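Local coordinates for GGDEF and EAL domain-containing protein (Vibrio cholerae O1 str. 2010EL-1786, PDB 6PWK) that binds the second messenger c-di-GMP and probably acts as a receptor that controls large adhesins in cell adhesion and biofilm formation, at residues L300-I305 against P351-L356; I385-S390 against H404-F409; R72-R77 against T118-I123. One frame throughout, in Å; residues are numbered along the deposited sequence.

In the fold
Contacts 1 and 2 lie in the EAL barrel, and contact 3 lies in the GGDEF domain. The first two are neighbours, with centres about 12 Å apart, because strands 353-356 and 386-389 pair side by side in the barrel sheet. Both are largely buried, yet they differ in chemistry. Contact 1 skips a strand and joins side chains by charged and polar bonds beside magnesium. Contact 2 joins adjacent parallel segments through backbone bonds and apolar side chains. Contact 3 is only partly buried. Its centre is about 37 Å from either of the others, and no hydrogen bond crosses it; a helix and a loop meet mainly through aliphatic groups.

Contact 1. Residues L300-I305 against P351-L356; sequences LLHFEI and PKYVKL. With MG (magnesium ion), chain E.
Glu-304 meets Tyr-353 and Lys-355 at the magnesium site of the EAL barrel. Their strands, 301-305 and 353-356, are not neighbours: strand 330-336 runs between them, and their axes come no closer than 8.9 Å. Side chains bridge the gap.

The two carboxylate oxygens of Glu-304 have different tasks. OE1 of Glu-304 binds magnesium at 2.2 Å, while OE2 takes two bonds. NZ of Lys-355 reaches Glu-304 OE2 on its syn side at 2.6 Å, forming a salt bridge. The hydroxyl OH of Tyr-353 donates to the anti lone pair of Glu-304 OE2 at 2.8 Å. The carboxylate stands steeply, 75° from the plane of the tyrosine ring, and OE2 lies near the ring edge. Together, metal, lysine and phenol fix the rotation of the carboxylate. The bend in the Lys-355 chain at chi3 (-61°) turns its amine toward this group. The same amine has a salt bridge to Glu-218, another magnesium ligand, so it joins two first-shell carboxylates.

Farther from the metal, the extended chain of Lys-352 brings NZ to NE2 of His-302 at 2.7 Å, tilted 32° from the imidazole plane. The His-302 and Tyr-353 rings barely overlap. ND1 of His-302 is hydrogen-bonded to His-216.

Glu-218, Asn-272 and Asp-334 complete the protein ligands of this EAL-domain metal site, next to bound c-di-GMP.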
loop_
_atom_site.group_PDB
_atom_site.type_symbol
_atom_site.label_atom_id
_atom_site.label_comp_id
_atom_site.label_asym_id
_atom_site.label_seq_id
_atom_site.Cartn_x
_atom_site.Cartn_y
_atom_site.Cartn_z
ATOM N N LEU A 300 -21.355 -20.249 -15.322
ATOM C CA LEU A 300 -22.034 -19.187 -16.053
ATOM C C LEU A 300 -21.526 -17.799 -15.677
ATOM O O LEU A 300 -22.193 -16.802 -15.975
ATOM C CB LEU A 300 -23.543 -19.273 -15.823
ATOM C CG LEU A 300 -24.251 -20.553 -16.271
ATOM C CD1 LEU A 300 -25.687 -20.572 -15.774
ATOM C CD2 LEU A 300 -24.208 -20.680 -17.784
ATOM N N LEU A 301 -20.365 -17.711 -15.032
ATOM C CA LEU A 301 -19.813 -16.441 -14.571
ATOM C C LEU A 301 -18.487 -16.180 -15.268
ATOM O O LEU A 301 -17.541 -16.962 -15.127
ATOM C CB LEU A 301 -19.624 -16.438 -13.052
ATOM C CG LEU A 301 -20.877 -16.306 -12.185
ATOM C CD1 LEU A 301 -20.524 -16.465 -10.716
ATOM C CD2 LEU A 301 -21.555 -14.971 -12.426
ATOM N N HIS A 302 -18.423 -15.081 -16.014
ATOM C CA HIS A 302 -17.185 -14.583 -16.602
ATOM C C HIS A 302 -16.809 -13.294 -15.885
ATOM O O HIS A 302 -17.612 -12.359 -15.824
ATOM C CB HIS A 302 -17.340 -14.336 -18.103
ATOM C CG HIS A 302 -17.503 -15.584 -18.913
ATOM N ND1 HIS A 302 -17.588 -15.570 -20.288
ATOM C CD2 HIS A 302 -17.594 -16.883 -18.544
ATOM C CE1 HIS A 302 -17.725 -16.807 -20.732
ATOM N NE2 HIS A 302 -17.732 -17.623 -19.693
ATOM N N PHE A 303 -15.599 -13.246 -15.339
ATOM C CA PHE A 303 -15.115 -12.067 -14.632
ATOM C C PHE A 303 -14.261 -11.233 -15.579
ATOM O O PHE A 303 -13.205 -11.684 -16.031
ATOM C CB PHE A 303 -14.330 -12.462 -13.382
ATOM C CG PHE A 303 -15.194 -13.003 -12.278
ATOM C CD1 PHE A 303 -15.868 -12.145 -11.426
ATOM C CD2 PHE A 303 -15.343 -14.368 -12.101
ATOM C CE1 PHE A 303 -16.670 -12.637 -10.414
ATOM C CE2 PHE A 303 -16.143 -14.868 -11.089
ATOM C CZ PHE A 303 -16.808 -14.001 -10.245
ATOM N N GLU A 304 -14.723 -10.021 -15.878
ATOM C CA GLU A 304 -14.042 -9.137 -16.816
ATOM C C GLU A 304 -13.031 -8.298 -16.043
ATOM O O GLU A 304 -13.408 -7.440 -15.238
ATOM C CB GLU A 304 -15.047 -8.262 -17.559
ATOM C CG GLU A 304 -14.597 -7.869 -18.955
ATOM C CD GLU A 304 -15.757 -7.700 -19.919
ATOM O OE1 GLU A 304 -16.228 -6.558 -20.099
ATOM O OE2 GLU A 304 -16.204 -8.716 -20.494
ATOM N N ILE A 305 -11.753 -8.541 -16.291
ATOM C CA ILE A 305 -10.656 -7.910 -15.562
ATOM C C ILE A 305 -9.983 -6.905 -16.488
ATOM O O ILE A 305 -9.635 -7.262 -17.620
ATOM C CB ILE A 305 -9.639 -8.950 -15.059
ATOM C CG1 ILE A 305 -10.332 -9.964 -14.145
ATOM C CG2 ILE A 305 -8.494 -8.270 -14.339
ATOM C CD1 ILE A 305 -9.447 -11.114 -13.727
ATOM N N PRO A 351 -6.290 -16.085 -20.705
ATOM C CA PRO A 351 -7.690 -15.734 -20.439
ATOM C C PRO A 351 -8.626 -16.478 -21.375
ATOM O O PRO A 351 -8.253 -16.909 -22.468
ATOM C CB PRO A 351 -7.733 -14.226 -20.686
ATOM C CG PRO A 351 -6.632 -13.974 -21.654
ATOM C CD PRO A 351 -5.546 -14.958 -21.308
ATOM N N LYS A 352 -9.873 -16.629 -20.921
ATOM C CA LYS A 352 -10.881 -17.282 -21.750
ATOM C C LYS A 352 -11.198 -16.449 -22.985
ATOM O O LYS A 352 -11.440 -16.998 -24.067
ATOM C CB LYS A 352 -12.151 -17.537 -20.936
ATOM C CG LYS A 352 -13.228 -18.308 -21.685
ATOM C CD LYS A 352 -14.441 -18.561 -20.802
ATOM C CE LYS A 352 -15.407 -19.535 -21.456
ATOM N NZ LYS A 352 -16.534 -19.894 -20.551
ATOM N N TYR A 353 -11.194 -15.127 -22.846
ATOM C CA TYR A 353 -11.474 -14.238 -23.961
ATOM C C TYR A 353 -10.683 -12.951 -23.785
ATOM O O TYR A 353 -10.113 -12.684 -22.725
ATOM C CB TYR A 353 -12.971 -13.933 -24.078
ATOM C CG TYR A 353 -13.539 -13.179 -22.897
ATOM C CD1 TYR A 353 -13.560 -11.790 -22.878
ATOM C CD2 TYR A 353 -14.060 -13.857 -21.803
ATOM C CE1 TYR A 353 -14.079 -11.096 -21.801
ATOM C CE2 TYR A 353 -14.583 -13.171 -20.721
ATOM C CZ TYR A 353 -14.590 -11.792 -20.726
ATOM O OH TYR A 353 -15.110 -11.106 -19.652
ATOM N N VAL A 354 -10.661 -12.152 -24.846
ATOM C CA VAL A 354 -10.109 -10.804 -24.811
ATOM C C VAL A 354 -11.117 -9.874 -25.472
ATOM O O VAL A 354 -11.494 -10.083 -26.632
ATOM C CB VAL A 354 -8.734 -10.713 -25.499
ATOM C CG1 VAL A 354 -7.665 -11.354 -24.628
ATOM C CG2 VAL A 354 -8.760 -11.380 -26.868
ATOM N N LYS A 355 -11.577 -8.874 -24.729
ATOM C CA LYS A 355 -12.478 -7.858 -25.256
ATOM C C LYS A 355 -11.639 -6.652 -25.660
ATOM O O LYS A 355 -10.983 -6.040 -24.812
ATOM C CB LYS A 355 -13.538 -7.474 -24.225
ATOM C CG LYS A 355 -14.737 -6.745 -24.810
ATOM C CD LYS A 355 -15.909 -6.739 -23.839
ATOM C CE LYS A 355 -16.363 -8.154 -23.513
ATOM N NZ LYS A 355 -17.572 -8.169 -22.642
ATOM N N LEU A 356 -11.650 -6.329 -26.951
ATOM C CA LEU A 356 -10.765 -5.301 -27.480
ATOM C C LEU A 356 -11.030 -3.950 -26.827
ATOM O O LEU A 356 -12.142 -3.652 -26.385
ATOM C CB LEU A 356 -10.937 -5.180 -28.994
ATOM C CG LEU A 356 -10.369 -6.311 -29.850
ATOM C CD1 LEU A 356 -10.828 -6.162 -31.292
ATOM C CD2 LEU A 356 -8.854 -6.319 -29.768
HETATM MG MG MG E . -16.080 -4.450 -19.648
#

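Contact 2. Residues I385-S390 against H404-F409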
loop_
_atom_site.group_PDB
_atom_site.type_symbol
_atom_site.label_atom_id
_atom_site.label_comp_id
_atom_site.label_asym_id
_atom_site.label_seq_id
_atom_site.Cartn_x
_atom_site.Cartn_y
_atom_site.Cartn_z
ATOM N N ILE A 385 -7.810 -18.218 -27.862
ATOM C CA ILE A 385 -8.522 -17.275 -27.009
ATOM C C ILE A 385 -9.515 -16.500 -27.862
ATOM O O ILE A 385 -9.152 -15.951 -28.910
ATOM C CB ILE A 385 -7.546 -16.328 -26.291
ATOM C CG1 ILE A 385 -6.644 -17.133 -25.355
ATOM C CG2 ILE A 385 -8.298 -15.247 -25.532
ATOM C CD1 ILE A 385 -5.558 -16.323 -24.714
ATOM N N THR A 386 -10.767 -16.458 -27.412
ATOM C CA THR A 386 -11.813 -15.761 -28.147
ATOM C C THR A 386 -11.578 -14.256 -28.099
ATOM O O THR A 386 -11.321 -13.691 -27.033
ATOM C CB THR A 386 -13.182 -16.102 -27.559
ATOM O OG1 THR A 386 -13.371 -17.523 -27.568
ATOM C CG2 THR A 386 -14.288 -15.443 -28.361
ATOM N N THR A 387 -11.662 -13.605 -29.256
ATOM C CA THR A 387 -11.550 -12.157 -29.340
ATOM C C THR A 387 -12.935 -11.540 -29.478
ATOM O O THR A 387 -13.781 -12.046 -30.221
ATOM C CB THR A 387 -10.679 -11.730 -30.523
ATOM O OG1 THR A 387 -11.297 -12.145 -31.747
ATOM C CG2 THR A 387 -9.297 -12.350 -30.415
ATOM N N ILE A 388 -13.159 -10.446 -28.757
ATOM C CA ILE A 388 -14.445 -9.761 -28.738
ATOM C C ILE A 388 -14.207 -8.291 -29.051
ATOM O O ILE A 388 -13.456 -7.616 -28.338
ATOM C CB ILE A 388 -15.158 -9.914 -27.384
ATOM C CG1 ILE A 388 -15.332 -11.394 -27.030
ATOM C CG2 ILE A 388 -16.497 -9.190 -27.400
ATOM C CD1 ILE A 388 -16.010 -11.632 -25.698
ATOM N N ALA A 389 -14.838 -7.800 -30.114
ATOM C CA ALA A 389 -14.825 -6.374 -30.402
ATOM C C ALA A 389 -15.814 -5.656 -29.494
ATOM O O ALA A 389 -16.869 -6.191 -29.146
ATOM C CB ALA A 389 -15.166 -6.111 -31.867
ATOM N N SER A 390 -15.465 -4.431 -29.111
ATOM C CA SER A 390 -16.168 -3.721 -28.053
ATOM C C SER A 390 -16.731 -2.403 -28.562
ATOM O O SER A 390 -16.066 -1.675 -29.307
ATOM C CB SER A 390 -15.236 -3.462 -26.860
ATOM O OG SER A 390 -15.897 -2.749 -25.830
ATOM N N HIS A 404 -10.263 -8.198 -39.575
ATOM C CA HIS A 404 -9.297 -8.638 -38.577
ATOM C C HIS A 404 -9.734 -9.920 -37.873
ATOM O O HIS A 404 -9.302 -10.176 -36.745
ATOM C CB HIS A 404 -9.051 -7.524 -37.560
ATOM C CG HIS A 404 -8.411 -6.306 -38.148
ATOM N ND1 HIS A 404 -9.016 -5.546 -39.126
ATOM C CD2 HIS A 404 -7.215 -5.722 -37.905
ATOM C CE1 HIS A 404 -8.221 -4.545 -39.457
ATOM N NE2 HIS A 404 -7.121 -4.629 -38.732
ATOM N N PHE A 405 -10.561 -10.730 -38.534
ATOM C CA PHE A 405 -11.065 -12.015 -38.037
ATOM C C PHE A 405 -11.405 -11.970 -36.545
ATOM O O PHE A 405 -10.907 -12.752 -35.737
ATOM C CB PHE A 405 -10.091 -13.159 -38.347
ATOM C CG PHE A 405 -8.640 -12.818 -38.144
ATOM C CD1 PHE A 405 -8.040 -12.970 -36.903
ATOM C CD2 PHE A 405 -7.867 -12.363 -39.201
ATOM C CE1 PHE A 405 -6.708 -12.658 -36.718
ATOM C CE2 PHE A 405 -6.535 -12.049 -39.024
ATOM C CZ PHE A 405 -5.954 -12.198 -37.780
ATOM N N ILE A 406 -12.290 -11.041 -36.193
ATOM C CA ILE A 406 -12.832 -10.981 -34.838
ATOM C C ILE A 406 -13.997 -11.956 -34.739
ATOM O O ILE A 406 -14.876 -11.980 -35.608
ATOM C CB ILE A 406 -13.268 -9.550 -34.485
ATOM C CG1 ILE A 406 -12.123 -8.568 -34.740
ATOM C CG2 ILE A 406 -13.727 -9.470 -33.037
ATOM C CD1 ILE A 406 -10.866 -8.880 -33.958
ATOM N N GLU A 407 -14.009 -12.766 -33.678
ATOM C CA GLU A 407 -14.987 -13.845 -33.587
ATOM C C GLU A 407 -16.367 -13.331 -33.189
ATOM O O GLU A 407 -17.358 -13.603 -33.877
ATOM C CB GLU A 407 -14.501 -14.914 -32.603
ATOM C CG GLU A 407 -13.419 -15.821 -33.176
ATOM C CD GLU A 407 -13.159 -17.046 -32.319
ATOM O OE1 GLU A 407 -12.904 -16.887 -31.107
ATOM O OE2 GLU A 407 -13.220 -18.171 -32.860
ATOM N N VAL A 408 -16.457 -12.591 -32.083
ATOM C CA VAL A 408 -17.737 -12.114 -31.581
ATOM C C VAL A 408 -17.675 -10.599 -31.419
ATOM O O VAL A 408 -16.601 -10.014 -31.246
ATOM C CB VAL A 408 -18.133 -12.812 -30.252
ATOM C CG1 VAL A 408 -17.179 -13.953 -29.941
ATOM C CG2 VAL A 408 -18.196 -11.837 -29.095
ATOM N N PHE A 409 -18.845 -9.962 -31.497
ATOM C CA PHE A 409 -18.958 -8.511 -31.479
ATOM C C PHE A 409 -19.967 -8.081 -30.424
ATOM O O PHE A 409 -20.891 -8.823 -30.083
ATOM C CB PHE A 409 -19.377 -7.970 -32.855
ATOM C CG PHE A 409 -18.511 -8.448 -33.985
ATOM C CD1 PHE A 409 -18.732 -9.684 -34.573
ATOM C CD2 PHE A 409 -17.475 -7.661 -34.461
ATOM C CE1 PHE A 409 -17.933 -10.128 -35.609
ATOM C CE2 PHE A 409 -16.675 -8.099 -35.499
ATOM C CZ PHE A 409 -16.905 -9.333 -36.073
#
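Val-408 O is approached by two groups of the segment 385-390. The backbone N of Ala-389 donates to Val-408 O at 3.0 Å. CA of Ile-388 adds a CA-H...O contact to the same oxygen at 3.3 Å. The N-H of the same residue, Val-408, gives a weak bond to Thr-387 O at 3.3 Å. Val-408 thus uses both its N-H and its C=O on the residues flanking Ile-388, which is the pattern of a parallel bridge.

A side chain lengthens this run of bonds. OG1 of Thr-387 sits between its own backbone N and carbonyl carbon (chi1 63°). There it receives a weak bond from the backbone N of Glu-407 at 3.4 Å.

Apolar groups meet on both faces of the pairing. On one face, CG2 of Val-408 lies against the two branches of Ile-388, with CG1 of Ile-388 at 3.6 Å from it. The other branch of Val-408, CG1, turns to the methyl CG2 of Thr-386. On the opposite face, the methyl of Ala-389 touches two residues. CG2 of Ile-406 lies at 3.8 Å from Ala-389 CB, and CD2 of the Phe-409 ring lies at the same distance from that methyl.

Strand 386-389, helix 395-402 and strand 408-409 form a beta-alpha-beta unit of the EAL barrel. Leu-401 of that helix packs on Ala-389 and Phe-409. Strand 353-356 pairs with the other edge of 386-389, and the short, weakly bonded strand 408-409 pairs antiparallel with strand 200-209, closing the barrel.

Contact 3. Residues R72-R77 against T118-I123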
loop_
_atom_site.group_PDB
_atom_site.type_symbol
_atom_site.label_atom_id
_atom_site.label_comp_id
_atom_site.label_asym_id
_atom_site.label_seq_id
_atom_site.Cartn_x
_atom_site.Cartn_y
_atom_site.Cartn_z
ATOM N N ARG A 72 10.619 16.782 -11.967
ATOM C CA ARG A 72 11.272 18.036 -12.325
ATOM C C ARG A 72 11.173 18.302 -13.822
ATOM O O ARG A 72 10.909 19.435 -14.243
ATOM C CB ARG A 72 12.735 18.010 -11.884
ATOM C CG ARG A 72 13.583 19.128 -12.469
ATOM C CD ARG A 72 13.154 20.490 -11.956
ATOM N NE ARG A 72 13.351 20.616 -10.516
ATOM C CZ ARG A 72 14.513 20.917 -9.949
ATOM N NH1 ARG A 72 15.587 21.116 -10.702
ATOM N NH2 ARG A 72 14.602 21.014 -8.630
ATOM N N GLU A 73 11.386 17.269 -14.641
ATOM C CA GLU A 73 11.301 17.436 -16.089
ATOM C C GLU A 73 9.909 17.896 -16.503
ATOM O O GLU A 73 9.760 18.912 -17.191
ATOM C CB GLU A 73 11.675 16.130 -16.793
ATOM C CG GLU A 73 11.569 16.175 -18.315
ATOM C CD GLU A 73 12.770 16.826 -18.985
ATOM O OE1 GLU A 73 13.337 17.784 -18.418
ATOM O OE2 GLU A 73 13.150 16.371 -20.085
ATOM N N LEU A 74 8.873 17.166 -16.080
ATOM C CA LEU A 74 7.507 17.581 -16.383
ATOM C C LEU A 74 7.227 18.978 -15.844
ATOM O O LEU A 74 6.571 19.786 -16.510
ATOM C CB LEU A 74 6.511 16.570 -15.814
ATOM C CG LEU A 74 5.025 16.931 -15.895
ATOM C CD1 LEU A 74 4.618 17.287 -17.317
ATOM C CD2 LEU A 74 4.174 15.788 -15.370
ATOM N N ALA A 75 7.730 19.285 -14.647
ATOM C CA ALA A 75 7.547 20.621 -14.089
ATOM C C ALA A 75 8.273 21.667 -14.925
ATOM O O ALA A 75 7.699 22.703 -15.278
ATOM C CB ALA A 75 8.030 20.657 -12.641
ATOM N N ASP A 76 9.543 21.410 -15.254
ATOM C CA ASP A 76 10.298 22.344 -16.084
ATOM C C ASP A 76 9.646 22.520 -17.449
ATOM O O ASP A 76 9.521 23.642 -17.951
ATOM C CB ASP A 76 11.743 21.867 -16.248
ATOM C CG ASP A 76 12.555 22.013 -14.978
ATOM O OD1 ASP A 76 12.136 22.775 -14.085
ATOM O OD2 ASP A 76 13.621 21.368 -14.875
ATOM N N ARG A 77 9.231 21.415 -18.074
ATOM C CA ARG A 77 8.591 21.511 -19.380
ATOM C C ARG A 77 7.251 22.231 -19.286
ATOM O O ARG A 77 6.883 22.995 -20.186
ATOM C CB ARG A 77 8.410 20.116 -19.978
ATOM C CG ARG A 77 9.711 19.363 -20.201
ATOM C CD ARG A 77 10.514 19.951 -21.343
ATOM N NE ARG A 77 11.693 19.144 -21.641
ATOM C CZ ARG A 77 12.555 19.415 -22.614
ATOM N NH1 ARG A 77 12.372 20.478 -23.386
ATOM N NH2 ARG A 77 13.601 18.625 -22.814
ATOM N N THR A 118 0.081 18.594 -25.545
ATOM C CA THR A 118 1.146 18.533 -26.539
ATOM C C THR A 118 2.507 18.800 -25.906
ATOM O O THR A 118 3.532 18.312 -26.399
ATOM C CB THR A 118 0.871 19.530 -27.668
ATOM O OG1 THR A 118 -0.449 19.316 -28.183
ATOM C CG2 THR A 118 1.875 19.360 -28.800
ATOM N N CYS A 119 2.534 19.552 -24.806
ATOM C CA CYS A 119 3.770 19.801 -24.075
ATOM C C CYS A 119 4.258 18.580 -23.305
ATOM O O CYS A 119 5.408 18.577 -22.856
ATOM C CB CYS A 119 3.574 20.982 -23.120
ATOM S SG CYS A 119 5.047 21.515 -22.224
ATOM N N VAL A 120 3.431 17.547 -23.139
ATOM C CA VAL A 120 3.833 16.338 -22.427
ATOM C C VAL A 120 4.033 15.156 -23.364
ATOM O O VAL A 120 4.339 14.049 -22.896
ATOM C CB VAL A 120 2.829 15.983 -21.312
ATOM C CG1 VAL A 120 3.484 15.117 -20.242
ATOM C CG2 VAL A 120 2.281 17.237 -20.674
ATOM N N ASP A 121 3.881 15.349 -24.673
ATOM C CA ASP A 121 4.139 14.269 -25.617
ATOM C C ASP A 121 5.594 14.223 -26.062
ATOM O O ASP A 121 6.150 13.139 -26.253
ATOM C CB ASP A 121 3.226 14.407 -26.840
ATOM C CG ASP A 121 1.795 14.006 -26.547
ATOM O OD1 ASP A 121 1.543 13.441 -25.461
ATOM O OD2 ASP A 121 0.921 14.252 -27.405
ATOM N N ASP A 122 6.228 15.384 -26.237
ATOM C CA ASP A 122 7.634 15.405 -26.624
ATOM C C ASP A 122 8.554 15.046 -25.465
ATOM O O ASP A 122 9.713 14.684 -25.701
ATOM C CB ASP A 122 8.021 16.780 -27.169
ATOM C CG ASP A 122 7.273 17.140 -28.441
ATOM O OD1 ASP A 122 6.923 16.226 -29.212
ATOM O OD2 ASP A 122 7.045 18.350 -28.665
ATOM N N ILE A 123 8.069 15.124 -24.227
ATOM C CA ILE A 123 8.970 15.087 -23.080
ATOM C C ILE A 123 9.138 13.685 -22.499
ATOM O O ILE A 123 10.197 13.376 -21.948
ATOM C CB ILE A 123 8.493 16.089 -22.021
ATOM C CG1 ILE A 123 7.216 15.608 -21.332
ATOM C CG2 ILE A 123 8.248 17.433 -22.671
ATOM C CD1 ILE A 123 6.765 16.515 -20.211
#
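Leu-74 and Arg-77 of helix 53-80 pack against Val-120 and Ile-123 in the GGDEF domain. The second segment, 118-123, leaves the end of helix 106-118. The order of strands and helices here is beta-alpha-beta-beta-alpha-beta, as in the ferredoxin-like core of nucleotide cyclases. Helices 53-80 and 106-118 are the two helices of that unit, and this contact ties one helix to the exit of the other.

The apolar contacts come first. One methyl of Leu-74, CD1, does the touching and is shared by two partners. It lies 3.8 Å from Val-120 CG1 and 3.7 Å from Ile-123 CD1. The leucine crosses both side chains at a slant. Deeper in the fold, Leu-74 also touches Ala-52 and Val-120 touches Leu-135, so this end of the contact faces the interior.

Aliphatic contact with a charged chain makes up the outer part. Ile-123 and Arg-77 slide past each other in opposite directions. CG2 of Ile-123 lies alongside the methylenes of the arginine, 3.5 Å from Arg-77 CG and 3.6 Å from Arg-77 CD. Arg-77 is exposed, and its guanidinium extends past the isoleucine methyl.

Charge pairing stays within the helix. The Arg-77 chain bends at chi2 (-71°). NE of Arg-77 gives a weak hydrogen bond, part of a salt bridge, to OE2 of Glu-73 at 3.5 Å, one turn earlier. That oxygen lies in the guanidinium plane, at its edge. The pairing is consistent with the arginine lying back along its helix, its methylenes against Ile-123.

One approach to the backbone remains. SG of Cys-119 comes near Arg-77 O without an assigned hydrogen bond, and the same Arg-77 O accepts a hydrogen bond from OG of Ser-81.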